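Local coordinates for Myo-inositol phosphohydrolase (Mitsuokella multacida, PDB 4WU3), which probably removes phosphate groups from myo-inositol hexakisphosphate (phytate) as a PTP-like phytase, and is seen here with inositol-(1,3,4,5)-tetrakisphosphate bound, at residues N519-I524 and S621-L626. The protein carries 2 engineered substitutions. Numbering follows the deposited sequence.
Sequences NIDEFI and SWSQWL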
# COMPACT_ATOMS: atom_id res chain seq x y z
N ASN A 519 20.37 31.99 1.38
CA ASN A 519 21.74 31.69 1.76
C ASN A 519 22.77 32.31 0.82
O ASN A 519 23.84 32.73 1.25
CB ASN A 519 21.95 30.19 1.89
CG ASN A 519 21.36 29.64 3.17
OD1 ASN A 519 20.97 30.41 4.05
ND2 ASN A 519 21.30 28.32 3.29
N ILE A 520 22.42 32.37 -0.46
CA ILE A 520 23.30 32.96 -1.46
C ILE A 520 23.28 34.48 -1.35
O ILE A 520 24.32 35.12 -1.47
CB ILE A 520 22.91 32.50 -2.89
CG1 ILE A 520 23.23 31.01 -3.06
CG2 ILE A 520 23.64 33.32 -3.94
CD1 ILE A 520 22.93 30.47 -4.44
N ASP A 521 22.11 35.05 -1.10
CA ASP A 521 21.97 36.48 -0.87
C ASP A 521 22.80 36.90 0.34
O ASP A 521 23.44 37.96 0.33
CB ASP A 521 20.51 36.84 -0.58
CG ASP A 521 19.72 37.12 -1.83
OD1 ASP A 521 20.33 37.21 -2.91
OD2 ASP A 521 18.49 37.27 -1.73
N GLU A 522 22.75 36.10 1.40
CA GLU A 522 23.54 36.39 2.59
C GLU A 522 25.00 36.47 2.21
O GLU A 522 25.69 37.38 2.63
CB GLU A 522 23.32 35.34 3.70
CG GLU A 522 24.15 35.58 4.95
CD GLU A 522 23.59 34.91 6.20
OE1 GLU A 522 22.64 34.11 6.09
OE2 GLU A 522 24.12 35.19 7.30
N PHE A 523 25.48 35.54 1.40
CA PHE A 523 26.87 35.60 0.99
C PHE A 523 27.19 36.83 0.13
O PHE A 523 28.23 37.45 0.30
CB PHE A 523 27.31 34.35 0.24
CG PHE A 523 28.74 34.40 -0.22
CD1 PHE A 523 29.78 34.41 0.71
CD2 PHE A 523 29.06 34.44 -1.56
CE1 PHE A 523 31.11 34.47 0.30
CE2 PHE A 523 30.38 34.50 -1.97
CZ PHE A 523 31.41 34.51 -1.04
N ILE A 524 26.31 37.17 -0.80
CA ILE A 524 26.58 38.31 -1.68
C ILE A 524 26.62 39.60 -0.86
O ILE A 524 27.54 40.42 -0.99
CB ILE A 524 25.53 38.39 -2.80
CG1 ILE A 524 25.70 37.18 -3.72
CG2 ILE A 524 25.65 39.70 -3.57
CD1 ILE A 524 24.57 36.98 -4.70
N SER A 621 19.63 41.73 -6.24
CA SER A 621 19.95 40.51 -5.52
C SER A 621 19.62 39.27 -6.34
O SER A 621 18.87 39.33 -7.31
CB SER A 621 19.20 40.47 -4.19
OG SER A 621 17.82 40.23 -4.41
N TRP A 622 20.19 38.14 -5.91
CA TRP A 622 19.94 36.84 -6.53
C TRP A 622 18.48 36.44 -6.41
O TRP A 622 17.89 35.94 -7.36
CB TRP A 622 20.85 35.80 -5.87
CG TRP A 622 20.55 34.35 -6.13
CD1 TRP A 622 20.13 33.44 -5.21
CD2 TRP A 622 20.70 33.63 -7.36
NE1 TRP A 622 20.01 32.21 -5.79
CE2 TRP A 622 20.35 32.29 -7.11
CE3 TRP A 622 21.10 33.99 -8.65
CZ2 TRP A 622 20.37 31.31 -8.09
CZ3 TRP A 622 21.12 33.01 -9.63
CH2 TRP A 622 20.77 31.69 -9.35
N SER A 623 17.88 36.69 -5.24
CA SER A 623 16.48 36.37 -5.02
C SER A 623 15.56 37.19 -5.93
O SER A 623 14.65 36.64 -6.55
CB SER A 623 16.11 36.59 -3.55
OG SER A 623 16.66 35.55 -2.76
N GLN A 624 15.80 38.50 -6.00
CA GLN A 624 15.02 39.37 -6.88
C GLN A 624 15.19 38.96 -8.35
O GLN A 624 14.22 38.88 -9.10
CB GLN A 624 15.43 40.84 -6.67
CG GLN A 624 15.07 41.41 -5.30
CD GLN A 624 15.77 42.73 -5.01
OE1 GLN A 624 16.61 43.18 -5.79
NE2 GLN A 624 15.42 43.36 -3.89
N TRP A 625 16.42 38.67 -8.75
CA TRP A 625 16.70 38.23 -10.11
C TRP A 625 15.94 36.95 -10.45
O TRP A 625 15.30 36.86 -11.49
CB TRP A 625 18.21 38.01 -10.30
CG TRP A 625 18.62 37.71 -11.72
CD1 TRP A 625 18.81 38.62 -12.73
CD2 TRP A 625 18.90 36.42 -12.30
NE1 TRP A 625 19.20 37.98 -13.88
CE2 TRP A 625 19.26 36.63 -13.65
CE3 TRP A 625 18.89 35.11 -11.80
CZ2 TRP A 625 19.58 35.58 -14.51
CZ3 TRP A 625 19.21 34.07 -12.65
CH2 TRP A 625 19.56 34.31 -13.99
N LEU A 626 16.01 35.96 -9.56
CA LEU A 626 15.26 34.73 -9.75
C LEU A 626 13.78 35.04 -9.95
O LEU A 626 13.13 34.46 -10.81
CB LEU A 626 15.40 33.81 -8.54
CG LEU A 626 16.71 33.04 -8.40
CD1 LEU A 626 16.67 32.16 -7.15
CD2 LEU A 626 16.98 32.20 -9.64
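Ile520 lies over one face of the Trp622 indole, with Leu626 CG on the opposite face, 3.9 Å above the plane. The methyl CG2 of Ile520 makes a CH-pi contact 4.1 Å from the centroid of the five-membered ring, while the CG1 branch of Ile520 brings CD1 to 3.7 Å from Trp622 NE1. Trp622 CG is anti to the backbone N (chi1 167°), which swings the indole across to the isoleucine; Phe606 and Tyr609 of helix 593-613 meet it edge-to-face.

Helix 517-529 forms the beta-alpha-beta crossover from strand 503-509 to strand 535-539, which leads into the phosphate-binding loop of this PTP-like domain; the short helix 622-626, the last in the chain, packs against it and helix 593-613, its axis 9.8 Å from that of 519-524 at 132°.

Asp521 holds its carboxylate nearly perpendicular to the indole, 87° between planes. Ser623 OG donates to OD2 at 2.7 Å from well above the carboxylate plane, while OD1 takes weak bonds from Trp622 N and Ser623 N, a negative group at a helix start. Shortening Asp521 to an alanine removes the carboxylate, and would probably leave Ser623 OG without its acceptor and the first N-H groups of helix 622-626 without a negative partner. Ser621 and Gln624 close the same helix end as a capping box, Gln624 N donating to Ser621 OG at 3.1 Å and Ser621 N returning a weak bond to Gln624 OE1.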